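Local coordinates for putative efflux transporter (Bacteroides eggerthii, PDB 4L8J), which probably serves as the HlyD-family periplasmic adaptor (membrane-fusion) subunit of a bacterial efflux pump, at residues Leu61-Asp66 with Glu154-Leu159; Leu165-Thr170 with Phe237-Arg242; Glu52-Arg55 with Gly59-Ile62. One frame throughout, in Å; residues are numbered along the deposited sequence.

Contact 1: residues Leu61-Asp66 with Glu154-Leu159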
ATOM      1  N   LEU A  61      -3.782 -56.933  32.763  1.00 38.80           N
ATOM      2  CA  LEU A  61      -3.077 -58.210  32.716  1.00 38.06           C
ATOM      3  C   LEU A  61      -2.707 -58.588  31.271  1.00 41.31           C
ATOM      4  O   LEU A  61      -3.533 -58.512  30.380  1.00 40.78           O
ATOM      5  CB  LEU A  61      -3.929 -59.333  33.371  1.00 38.80           C
ATOM      6  CG  LEU A  61      -3.295 -60.727  33.500  1.00 41.70           C
ATOM      7  CD1 LEU A  61      -2.098 -60.717  34.439  1.00 41.11           C
ATOM      8  CD2 LEU A  61      -4.303 -61.727  33.999  1.00 42.25           C
ATOM      9  N   ILE A  62      -1.443 -58.953  31.055  1.00 38.89           N
ATOM     10  CA  ILE A  62      -0.932 -59.421  29.756  1.00 38.25           C
ATOM     11  C   ILE A  62      -0.816 -60.928  29.794  1.00 41.81           C
ATOM     12  O   ILE A  62      -1.214 -61.611  28.851  1.00 42.17           O
ATOM     13  CB  ILE A  62       0.458 -58.775  29.435  1.00 40.00           C
ATOM     14  CG1 ILE A  62       0.367 -57.234  29.315  1.00 38.16           C
ATOM     15  CG2 ILE A  62       1.079 -59.437  28.167  1.00 40.54           C
ATOM     16  CD1 ILE A  62      -0.438 -56.750  28.116  1.00 36.13           C
ATOM     17  N   ALA A  63      -0.228 -61.446  30.888  1.00 38.26           N
ATOM     18  CA  ALA A  63       0.011 -62.876  31.047  1.00 40.13           C
ATOM     19  C   ALA A  63       0.256 -63.204  32.497  1.00 44.50           C
ATOM     20  O   ALA A  63       0.640 -62.327  33.260  1.00 44.24           O
ATOM     21  CB  ALA A  63       1.206 -63.321  30.198  1.00 40.76           C
ATOM     22  N   ALA A  64       0.016 -64.460  32.886  1.00 42.39           N
ATOM     23  CA  ALA A  64       0.297 -64.910  34.253  1.00 42.29           C
ATOM     24  C   ALA A  64       0.941 -66.269  34.220  1.00 47.43           C
ATOM     25  O   ALA A  64       0.572 -67.098  33.389  1.00 46.12           O
ATOM     26  CB  ALA A  64      -0.980 -64.960  35.088  1.00 43.22           C
ATOM     27  N   ILE A  65       1.920 -66.501  35.113  1.00 45.20           N
ATOM     28  CA  ILE A  65       2.562 -67.821  35.254  1.00 44.72           C
ATOM     29  C   ILE A  65       1.922 -68.514  36.454  1.00 49.10           C
ATOM     30  O   ILE A  65       1.340 -67.830  37.307  1.00 48.33           O
ATOM     31  CB  ILE A  65       4.122 -67.784  35.351  1.00 46.79           C
ATOM     32  CG1 ILE A  65       4.612 -66.996  36.571  1.00 46.52           C
ATOM     33  CG2 ILE A  65       4.774 -67.288  34.053  1.00 45.44           C
ATOM     34  CD1 ILE A  65       5.871 -67.557  37.227  1.00 52.81           C
ATOM     35  N   ASP A  66       2.006 -69.874  36.507  1.00 48.07           N
ATOM     36  CA  ASP A  66       1.504 -70.701  37.604  1.00 48.66           C
ATOM     37  C   ASP A  66       2.241 -70.270  38.892  1.00 50.09           C
ATOM     38  O   ASP A  66       3.468 -70.389  38.948  1.00 45.94           O
ATOM     39  CB  ASP A  66       1.730 -72.195  37.291  1.00 52.39           C
ATOM     40  CG  ASP A  66       1.096 -73.198  38.237  1.00 64.03           C
ATOM     41  OD1 ASP A  66       0.516 -72.772  39.267  1.00 65.66           O
ATOM     42  OD2 ASP A  66       1.139 -74.407  37.927  1.00 69.35           O
ATOM     43  N   GLU A 154      12.468 -63.375  28.877  1.00 60.70           N
ATOM     44  CA  GLU A 154      11.960 -63.983  27.644  1.00 61.35           C
ATOM     45  C   GLU A 154      10.724 -63.195  27.176  1.00 65.86           C
ATOM     46  O   GLU A 154       9.777 -63.027  27.953  1.00 66.21           O
ATOM     47  CB  GLU A 154      11.628 -65.465  27.877  1.00 63.63           C
ATOM     48  CG  GLU A 154      11.357 -66.255  26.606  1.00 71.37           C
ATOM     49  CD  GLU A 154      11.261 -67.762  26.774  1.00 92.91           C
ATOM     50  OE1 GLU A 154      11.734 -68.285  27.809  1.00 86.81           O
ATOM     51  OE2 GLU A 154      10.749 -68.424  25.842  1.00 87.01           O
ATOM     52  N   GLY A 155      10.777 -62.683  25.944  1.00 60.48           N
ATOM     53  CA  GLY A 155       9.701 -61.901  25.347  1.00 58.78           C
ATOM     54  C   GLY A 155       8.358 -62.606  25.390  1.00 59.61           C
ATOM     55  O   GLY A 155       8.260 -63.773  24.998  1.00 59.80           O
ATOM     56  N   ILE A 156       7.330 -61.919  25.922  1.00 52.42           N
ATOM     57  CA  ILE A 156       5.986 -62.492  26.017  1.00 50.89           C
ATOM     58  C   ILE A 156       5.122 -61.848  24.912  1.00 52.62           C
ATOM     59  O   ILE A 156       4.477 -62.554  24.144  1.00 52.89           O
ATOM     60  CB  ILE A 156       5.410 -62.335  27.449  1.00 51.72           C
ATOM     61  CG1 ILE A 156       6.337 -62.987  28.533  1.00 50.94           C
ATOM     62  CG2 ILE A 156       3.957 -62.818  27.550  1.00 51.25           C
ATOM     63  CD1 ILE A 156       6.597 -64.518  28.477  1.00 53.04           C
ATOM     64  N   VAL A 157       5.130 -60.512  24.844  1.00 47.86           N
ATOM     65  CA  VAL A 157       4.456 -59.715  23.832  1.00 47.01           C
ATOM     66  C   VAL A 157       5.319 -58.492  23.491  1.00 53.52           C
ATOM     67  O   VAL A 157       6.173 -58.087  24.287  1.00 51.77           O
ATOM     68  CB  VAL A 157       3.004 -59.248  24.202  1.00 49.38           C
ATOM     69  CG1 VAL A 157       2.030 -60.409  24.406  1.00 48.94           C
ATOM     70  CG2 VAL A 157       2.983 -58.245  25.364  1.00 47.96           C
ATOM     71  N   ARG A 158       5.030 -57.879  22.331  1.00 51.89           N
ATOM     72  CA  ARG A 158       5.598 -56.620  21.851  1.00 50.87           C
ATOM     73  C   ARG A 158       4.461 -55.634  21.921  1.00 50.88           C
ATOM     74  O   ARG A 158       3.444 -55.844  21.274  1.00 51.02           O
ATOM     75  CB  ARG A 158       6.188 -56.763  20.429  1.00 53.91           C
ATOM     76  CG  ARG A 158       7.332 -57.775  20.383  1.00 73.01           C
ATOM     77  CD  ARG A 158       7.791 -58.131  18.987  1.00 87.97           C
ATOM     78  NE  ARG A 158       8.992 -58.966  19.046  1.00 97.87           N
ATOM     79  CZ  ARG A 158       9.727 -59.307  17.993  1.00112.75           C
ATOM     80  NH1 ARG A 158       9.399 -58.880  16.780  1.00 98.18           N
ATOM     81  NH2 ARG A 158      10.801 -60.071  18.146  1.00 99.77           N
ATOM     82  N   LEU A 159       4.575 -54.651  22.813  1.00 45.10           N
ATOM     83  CA  LEU A 159       3.577 -53.629  23.080  1.00 44.08           C
ATOM     84  C   LEU A 159       4.049 -52.261  22.527  1.00 50.77           C
ATOM     85  O   LEU A 159       5.138 -51.799  22.893  1.00 50.06           O
ATOM     86  CB  LEU A 159       3.353 -53.549  24.613  1.00 43.25           C
ATOM     87  CG  LEU A 159       2.346 -52.501  25.135  1.00 46.62           C
ATOM     88  CD1 LEU A 159       0.916 -52.904  24.840  1.00 46.81           C
ATOM     89  CD2 LEU A 159       2.509 -52.265  26.623  1.00 46.35           C
TER

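Contact 2: residues Leu165-Thr170 with Phe237-Arg242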
ATOM      1  N   LEU A 165       0.276 -39.546  19.246  1.00 38.22           N
ATOM      2  CA  LEU A 165       0.429 -39.745  17.817  1.00 36.84           C
ATOM      3  C   LEU A 165       1.285 -38.584  17.289  1.00 35.94           C
ATOM      4  O   LEU A 165       0.800 -37.462  17.161  1.00 34.58           O
ATOM      5  CB  LEU A 165      -0.898 -39.879  17.072  1.00 37.43           C
ATOM      6  CG  LEU A 165      -0.670 -40.547  15.723  1.00 42.12           C
ATOM      7  CD1 LEU A 165      -1.447 -41.786  15.593  1.00 43.47           C
ATOM      8  CD2 LEU A 165      -0.757 -39.593  14.583  1.00 43.05           C
ATOM      9  N   ARG A 166       2.560 -38.867  17.047  1.00 31.64           N
ATOM     10  CA  ARG A 166       3.568 -37.927  16.572  1.00 31.63           C
ATOM     11  C   ARG A 166       3.641 -37.918  15.061  1.00 34.64           C
ATOM     12  O   ARG A 166       3.613 -38.966  14.415  1.00 33.90           O
ATOM     13  CB  ARG A 166       4.951 -38.260  17.132  1.00 31.49           C
ATOM     14  CG  ARG A 166       5.180 -37.795  18.524  1.00 42.02           C
ATOM     15  CD  ARG A 166       6.583 -38.161  18.945  1.00 43.36           C
ATOM     16  NE  ARG A 166       6.815 -37.803  20.335  1.00 46.68           N
ATOM     17  CZ  ARG A 166       6.523 -38.576  21.379  1.00 71.06           C
ATOM     18  NH1 ARG A 166       5.987 -39.780  21.196  1.00 62.98           N
ATOM     19  NH2 ARG A 166       6.773 -38.156  22.612  1.00 60.71           N
ATOM     20  N   ILE A 167       3.739 -36.709  14.510  1.00 31.35           N
ATOM     21  CA  ILE A 167       3.842 -36.444  13.084  1.00 30.43           C
ATOM     22  C   ILE A 167       5.057 -35.575  12.883  1.00 35.04           C
ATOM     23  O   ILE A 167       5.190 -34.541  13.552  1.00 34.47           O
ATOM     24  CB  ILE A 167       2.546 -35.783  12.551  1.00 32.97           C
ATOM     25  CG1 ILE A 167       1.381 -36.796  12.533  1.00 33.15           C
ATOM     26  CG2 ILE A 167       2.759 -35.121  11.155  1.00 32.60           C
ATOM     27  CD1 ILE A 167       0.087 -36.218  12.625  1.00 34.97           C
ATOM     28  N   LYS A 168       5.936 -35.986  11.956  1.00 31.67           N
ATOM     29  CA  LYS A 168       7.125 -35.231  11.614  1.00 31.33           C
ATOM     30  C   LYS A 168       6.987 -34.655  10.208  1.00 32.77           C
ATOM     31  O   LYS A 168       6.402 -35.268   9.330  1.00 32.58           O
ATOM     32  CB  LYS A 168       8.398 -36.104  11.765  1.00 33.95           C
ATOM     33  CG  LYS A 168       9.732 -35.508  11.231  1.00 51.56           C
ATOM     34  CD  LYS A 168      10.264 -34.250  11.978  1.00 51.94           C
ATOM     35  N   PHE A 169       7.473 -33.441  10.022  1.00 28.92           N
ATOM     36  CA  PHE A 169       7.528 -32.762   8.727  1.00 27.69           C
ATOM     37  C   PHE A 169       8.642 -31.760   8.792  1.00 30.71           C
ATOM     38  O   PHE A 169       9.146 -31.480   9.882  1.00 30.03           O
ATOM     39  CB  PHE A 169       6.191 -32.118   8.325  1.00 28.52           C
ATOM     40  CG  PHE A 169       5.678 -31.062   9.274  1.00 28.21           C
ATOM     41  CD1 PHE A 169       5.134 -31.416  10.508  1.00 29.24           C
ATOM     42  CD2 PHE A 169       5.717 -29.718   8.929  1.00 27.23           C
ATOM     43  CE1 PHE A 169       4.647 -30.445  11.378  1.00 28.31           C
ATOM     44  CE2 PHE A 169       5.201 -28.747   9.793  1.00 29.27           C
ATOM     45  CZ  PHE A 169       4.695 -29.114  11.023  1.00 27.26           C
ATOM     46  N   THR A 170       9.076 -31.263   7.636  1.00 28.00           N
ATOM     47  CA  THR A 170      10.143 -30.279   7.588  1.00 28.31           C
ATOM     48  C   THR A 170       9.609 -29.029   6.935  1.00 32.70           C
ATOM     49  O   THR A 170       8.998 -29.053   5.882  1.00 34.25           O
ATOM     50  CB  THR A 170      11.421 -30.816   6.900  1.00 35.90           C
ATOM     51  OG1 THR A 170      11.859 -31.971   7.589  1.00 39.86           O
ATOM     52  CG2 THR A 170      12.549 -29.820   6.917  1.00 31.50           C
ATOM     53  N   PHE A 237       2.319 -43.639   7.792  1.00 37.42           N
ATOM     54  CA  PHE A 237       1.133 -42.996   7.194  1.00 37.17           C
ATOM     55  C   PHE A 237       1.451 -41.549   6.880  1.00 39.31           C
ATOM     56  O   PHE A 237       2.125 -40.877   7.670  1.00 37.45           O
ATOM     57  CB  PHE A 237      -0.086 -43.064   8.144  1.00 38.71           C
ATOM     58  CG  PHE A 237      -0.956 -44.301   8.030  1.00 40.84           C
ATOM     59  CD1 PHE A 237      -0.394 -45.553   7.784  1.00 44.17           C
ATOM     60  CD2 PHE A 237      -2.331 -44.223   8.220  1.00 42.60           C
ATOM     61  CE1 PHE A 237      -1.200 -46.688   7.673  1.00 45.84           C
ATOM     62  CE2 PHE A 237      -3.134 -45.365   8.136  1.00 45.49           C
ATOM     63  CZ  PHE A 237      -2.562 -46.591   7.875  1.00 44.21           C
ATOM     64  N   THR A 238       1.024 -41.078   5.724  1.00 36.01           N
ATOM     65  CA  THR A 238       1.313 -39.699   5.343  1.00 34.74           C
ATOM     66  C   THR A 238       0.087 -38.828   5.599  1.00 36.24           C
ATOM     67  O   THR A 238      -1.045 -39.324   5.758  1.00 33.39           O
ATOM     68  CB  THR A 238       1.805 -39.614   3.887  1.00 41.53           C
ATOM     69  OG1 THR A 238       0.841 -40.261   3.066  1.00 37.84           O
ATOM     70  CG2 THR A 238       3.186 -40.262   3.685  1.00 39.92           C
ATOM     71  N   CYS A 239       0.322 -37.509   5.646  1.00 32.68           N
ATOM     72  CA  CYS A 239      -0.742 -36.572   5.931  1.00 31.28           C
ATOM     73  C   CYS A 239      -0.383 -35.204   5.445  1.00 33.98           C
ATOM     74  O   CYS A 239       0.768 -34.938   5.085  1.00 32.66           O
ATOM     75  CB  CYS A 239      -1.016 -36.561   7.434  1.00 31.81           C
ATOM     76  SG  CYS A 239       0.400 -36.013   8.432  1.00 35.51           S
ATOM     77  N   ASN A 240      -1.379 -34.306   5.484  1.00 30.87           N
ATOM     78  CA  ASN A 240      -1.184 -32.902   5.198  1.00 30.06           C
ATOM     79  C   ASN A 240      -1.225 -32.165   6.508  1.00 32.04           C
ATOM     80  O   ASN A 240      -2.045 -32.484   7.364  1.00 31.46           O
ATOM     81  CB  ASN A 240      -2.235 -32.347   4.214  1.00 29.00           C
ATOM     82  CG  ASN A 240      -2.015 -30.881   3.897  1.00 44.40           C
ATOM     83  OD1 ASN A 240      -1.126 -30.533   3.126  1.00 36.16           O
ATOM     84  ND2 ASN A 240      -2.721 -29.972   4.584  1.00 39.65           N
ATOM     85  N   ILE A 241      -0.311 -31.212   6.690  1.00 29.01           N
ATOM     86  CA  ILE A 241      -0.282 -30.336   7.876  1.00 27.54           C
ATOM     87  C   ILE A 241      -0.573 -28.941   7.402  1.00 31.36           C
ATOM     88  O   ILE A 241       0.189 -28.377   6.613  1.00 31.28           O
ATOM     89  CB  ILE A 241       1.011 -30.387   8.724  1.00 28.89           C
ATOM     90  CG1 ILE A 241       1.349 -31.848   9.109  1.00 29.22           C
ATOM     91  CG2 ILE A 241       0.869 -29.511   9.988  1.00 30.07           C
ATOM     92  CD1 ILE A 241       2.323 -32.486   8.228  1.00 34.72           C
ATOM     93  N   ARG A 242      -1.661 -28.375   7.892  1.00 27.75           N
ATOM     94  CA  ARG A 242      -2.012 -26.990   7.567  1.00 28.20           C
ATOM     95  C   ARG A 242      -1.550 -26.120   8.734  1.00 30.24           C
ATOM     96  O   ARG A 242      -1.992 -26.325   9.863  1.00 30.58           O
ATOM     97  CB  ARG A 242      -3.539 -26.872   7.301  1.00 30.97           C
ATOM     98  CG  ARG A 242      -4.179 -25.469   7.408  1.00 37.85           C
ATOM     99  CD  ARG A 242      -3.829 -24.478   6.323  1.00 37.72           C
ATOM    100  NE  ARG A 242      -4.017 -24.966   4.948  1.00 39.88           N
ATOM    101  CZ  ARG A 242      -5.101 -24.781   4.199  1.00 56.35           C
ATOM    102  NH1 ARG A 242      -6.170 -24.176   4.703  1.00 50.64           N
ATOM    103  NH2 ARG A 242      -5.128 -25.205   2.945  1.00 42.57           N
TER

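Contact 3: residues Glu52-Arg55 with Gly59-Ile62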
ATOM      1  N   GLU A  52      -3.370 -60.260  19.538  1.00 42.62           N
ATOM      2  CA  GLU A  52      -2.709 -59.285  18.654  1.00 43.80           C
ATOM      3  C   GLU A  52      -3.715 -58.280  18.133  1.00 47.83           C
ATOM      4  O   GLU A  52      -4.805 -58.665  17.709  1.00 48.91           O
ATOM      5  CB  GLU A  52      -2.021 -59.988  17.478  1.00 46.41           C
ATOM      6  CG  GLU A  52      -0.716 -60.649  17.892  1.00 55.53           C
ATOM      7  CD  GLU A  52       0.072 -61.306  16.777  1.00 70.15           C
ATOM      8  OE1 GLU A  52      -0.158 -60.965  15.593  1.00 71.38           O
ATOM      9  OE2 GLU A  52       0.930 -62.161  17.095  1.00 58.86           O
ATOM     10  N   GLY A  53      -3.361 -57.009  18.222  1.00 44.66           N
ATOM     11  CA  GLY A  53      -4.207 -55.901  17.783  1.00 43.54           C
ATOM     12  C   GLY A  53      -5.047 -55.299  18.891  1.00 45.82           C
ATOM     13  O   GLY A  53      -5.633 -54.227  18.715  1.00 44.30           O
ATOM     14  N   GLN A  54      -5.120 -55.990  20.046  1.00 41.91           N
ATOM     15  CA  GLN A  54      -5.885 -55.534  21.196  1.00 40.82           C
ATOM     16  C   GLN A  54      -5.250 -54.304  21.818  1.00 44.27           C
ATOM     17  O   GLN A  54      -4.022 -54.210  21.954  1.00 43.64           O
ATOM     18  CB  GLN A  54      -6.016 -56.653  22.241  1.00 42.21           C
ATOM     19  CG  GLN A  54      -6.839 -56.289  23.491  1.00 42.85           C
ATOM     20  CD  GLN A  54      -7.128 -57.505  24.325  1.00 47.95           C
ATOM     21  OE1 GLN A  54      -6.895 -58.645  23.903  1.00 37.99           O
ATOM     22  NE2 GLN A  54      -7.649 -57.293  25.531  1.00 43.60           N
ATOM     23  N   ARG A  55      -6.107 -53.364  22.204  1.00 40.91           N
ATOM     24  CA  ARG A  55      -5.713 -52.136  22.877  1.00 39.73           C
ATOM     25  C   ARG A  55      -5.857 -52.371  24.361  1.00 43.76           C
ATOM     26  O   ARG A  55      -6.914 -52.801  24.829  1.00 45.33           O
ATOM     27  CB  ARG A  55      -6.563 -50.946  22.380  1.00 40.91           C
ATOM     28  CG  ARG A  55      -6.361 -50.656  20.888  1.00 52.93           C
ATOM     29  CD  ARG A  55      -7.270 -49.564  20.349  1.00 65.00           C
ATOM     30  NE  ARG A  55      -7.202 -49.491  18.887  1.00 80.62           N
ATOM     31  CZ  ARG A  55      -7.983 -50.182  18.059  1.00 99.44           C
ATOM     32  NH1 ARG A  55      -8.910 -51.007  18.538  1.00 88.17           N
ATOM     33  NH2 ARG A  55      -7.842 -50.058  16.745  1.00 87.28           N
ATOM     34  N   GLY A  59      -1.471 -51.247  33.562  1.00 43.97           N
ATOM     35  CA  GLY A  59      -1.903 -52.094  34.674  1.00 43.45           C
ATOM     36  C   GLY A  59      -2.704 -53.324  34.297  1.00 45.64           C
ATOM     37  O   GLY A  59      -2.873 -54.229  35.127  1.00 45.68           O
ATOM     38  N   GLN A  60      -3.229 -53.361  33.053  1.00 41.32           N
ATOM     39  CA  GLN A  60      -4.025 -54.492  32.552  1.00 40.90           C
ATOM     40  C   GLN A  60      -3.174 -55.763  32.466  1.00 42.42           C
ATOM     41  O   GLN A  60      -1.991 -55.680  32.130  1.00 40.50           O
ATOM     42  CB  GLN A  60      -4.617 -54.162  31.188  1.00 41.89           C
ATOM     43  CG  GLN A  60      -5.629 -55.181  30.667  1.00 43.28           C
ATOM     44  CD  GLN A  60      -6.368 -54.695  29.458  1.00 45.17           C
ATOM     45  OE1 GLN A  60      -6.446 -53.495  29.176  1.00 42.86           O
ATOM     46  NE2 GLN A  60      -7.002 -55.614  28.765  1.00 36.53           N
ATOM     47  N   LEU A  61      -3.782 -56.933  32.763  1.00 38.80           N
ATOM     48  CA  LEU A  61      -3.077 -58.210  32.716  1.00 38.06           C
ATOM     49  C   LEU A  61      -2.707 -58.588  31.271  1.00 41.31           C
ATOM     50  O   LEU A  61      -3.533 -58.512  30.380  1.00 40.78           O
ATOM     51  CB  LEU A  61      -3.929 -59.333  33.371  1.00 38.80           C
ATOM     52  CG  LEU A  61      -3.295 -60.727  33.500  1.00 41.70           C
ATOM     53  CD1 LEU A  61      -2.098 -60.717  34.439  1.00 41.11           C
ATOM     54  CD2 LEU A  61      -4.303 -61.727  33.999  1.00 42.25           C
ATOM     55  N   ILE A  62      -1.443 -58.953  31.055  1.00 38.89           N
ATOM     56  CA  ILE A  62      -0.932 -59.421  29.756  1.00 38.25           C
ATOM     57  C   ILE A  62      -0.816 -60.928  29.794  1.00 41.81           C
ATOM     58  O   ILE A  62      -1.214 -61.611  28.851  1.00 42.17           O
ATOM     59  CB  ILE A  62       0.458 -58.775  29.435  1.00 40.00           C
ATOM     60  CG1 ILE A  62       0.367 -57.234  29.315  1.00 38.16           C
ATOM     61  CG2 ILE A  62       1.079 -59.437  28.167  1.00 40.54           C
ATOM     62  CD1 ILE A  62      -0.438 -56.750  28.116  1.00 36.13           C
TER
HETATM   63  O   HOH W   1      -8.375 -54.645  26.383  1.00 45.00           O

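Contact 1: residues Leu61-Asp66 with Glu154-Leu159
Ile62 lays its CG2 methyl against the branched end of Val157, and the two side chains meet at a slant. That one methyl touches both prongs of the valine, lying 3.6 Å from Val157 CG2 and 4.0 Å from Val157 CG1. The torsion accounts for the choice of branch: with Ile62 CG1 beside its own backbone N (chi1 -62°), CG2 stands anti to that N and becomes the arm that reaches across. Ile156 uses the same conformation and likewise presents CG2, which comes to 3.9 Å from Ala63 CB; the small alanine methyl thus meets the branch of a larger partner end on. Ile62 CG2 and Ile156 CG2 are looser neighbours at 4.5 Å.

No hydrogen bond crosses the interface, and the strand axes, 7.9 Å apart and antiparallel at 177°, are too distant for backbone pairing, so this is face-to-face packing of two sheets. Consecutive residues point inward on both strands. On the first, Ile62 and Ala63 both lie opposite Leu131 in a classic beta bulge; on the second, Ile156 and Val157 depart from ordinary strand alternation too. Ile139 and Leu37 touch both Ile62 and Val157, while Phe39 touches both Ala63 and Ile156, which extends the apolar cluster. Strand 61-65 belongs to one four-stranded antiparallel sheet and strand 155-161 to another, and their buried packing is part of the core of the barrel-sandwich hybrid, or lipoyl-like, domain of membrane-fusion proteins.

Contact 2: residues Leu165-Thr170 with Phe237-Arg242
Ile167 and Phe169 meet Cys239 and Ile241 in an apolar contact inside a six-stranded antiparallel beta barrel, of the kind expected next to the barrel-sandwich domain in HlyD-type adaptors. Strands 166-171 and 238-246 are not paired: each flanks strand 20-29 in the closed sheet. The geometry agrees, since their axes approach to 8.8 Å and cross at 68°, with no hydrogen bond between the segments. All four touching residues are buried, and every second residue on each strand supplies the contact, as befits the interior of a barrel.

The intervening strand is also bound from the polar residues of 238-242, where Arg242 NE forms a salt bridge with Asp24 and Asn240 ND2 a hydrogen bond with the same carboxylate. On the other strand, Arg166 is paired with Glu203. In the interior, Val188 and Phe190 of strand 185-190 also touch Ile167.

Ile167 works through CG2, which meets Cys239 SG at 3.7 Å and Ile241 CD1 at 4.0 Å; the two isoleucines run antiparallel alongside each other. Ile241 touches both Ile167 and Phe169. Replacing it by an alanine would probably leave one face of the Phe169 ring without its aliphatic cover and open a gap beside Ile167.

In Phe169, chi1 of 60° swings the ring over toward the facing strand and chi2 (-74°) turns a face to the isoleucine. Ile241 CG1 sits 4.1 Å above the plane of the Phe169 ring, nearer its edge than its centre. The isoleucine's two methyls spread along the ring: Ile241 CD1 lies 3.8 Å from Phe169 CD1, and Ile241 CG2 4.0 Å from Phe169 CZ.

Contact 3: residues Glu52-Arg55 with Gly59-Ile62
A single water is gripped by three groups between Gln54, Arg55 and Gln60. It accepts from Gln54 NE2 at 2.9 Å and from Gln60 NE2, also at 2.9 Å, and donates to the backbone carbonyl Arg55 O at 2.8 Å. No direct hydrogen bond joins the segments, so the water is the polar link of this surface contact, which ties two neighbouring turns of the barrel-sandwich hybrid domain, one entering strand 55-56 and the other strand 61-65.

The two turns are built alike. Each glutamine follows a glycine, Gly53 or Gly59, with positive phi (95° and 91°), where a side chain would collide with the carbonyl oxygen before it. At Glu52-Gly53 the backbone angles are those of a type II turn. Each amide is then fixed by its oxygen, Gln54 OE1 accepting from Val51 N and Gln60 OE1 from Lys57 N, and this holds the NE2 ends toward the water.

Both chains are extended with CG anti to the backbone N, and each amide is laid back on its own turn, its oxygen on the turn's N-H and its NE2 left to face the water. They approach with their amide planes turned 58° apart and bring donor toward donor; a shared acceptor is what such an arrangement needs, and the water supplies it. Gln54 NE2 and Gln60 NE2 lie 3.7 Å apart.

From the N terminus, contact 3 comes first and closes a very short loop, with three residues between its segments and strand 55-56 beginning at the end of its first segment. Its second segment runs into strand 61-65, where contact 1 opens, so the two share Leu61 and Ile62 and lie with centres about 10 Å apart. Contact 1 then spans 87 residues, among them the helical pair 68-95 and 102-127, and closes on strand 155-161, bringing the domain's two sheets together at the base of that hairpin. Contact 2 follows in series from strand 166-171 and closes 66 residues later on strand 238-246, across the separate barrel, its centre about 33 Å from that of contact 1. None of the loops cross.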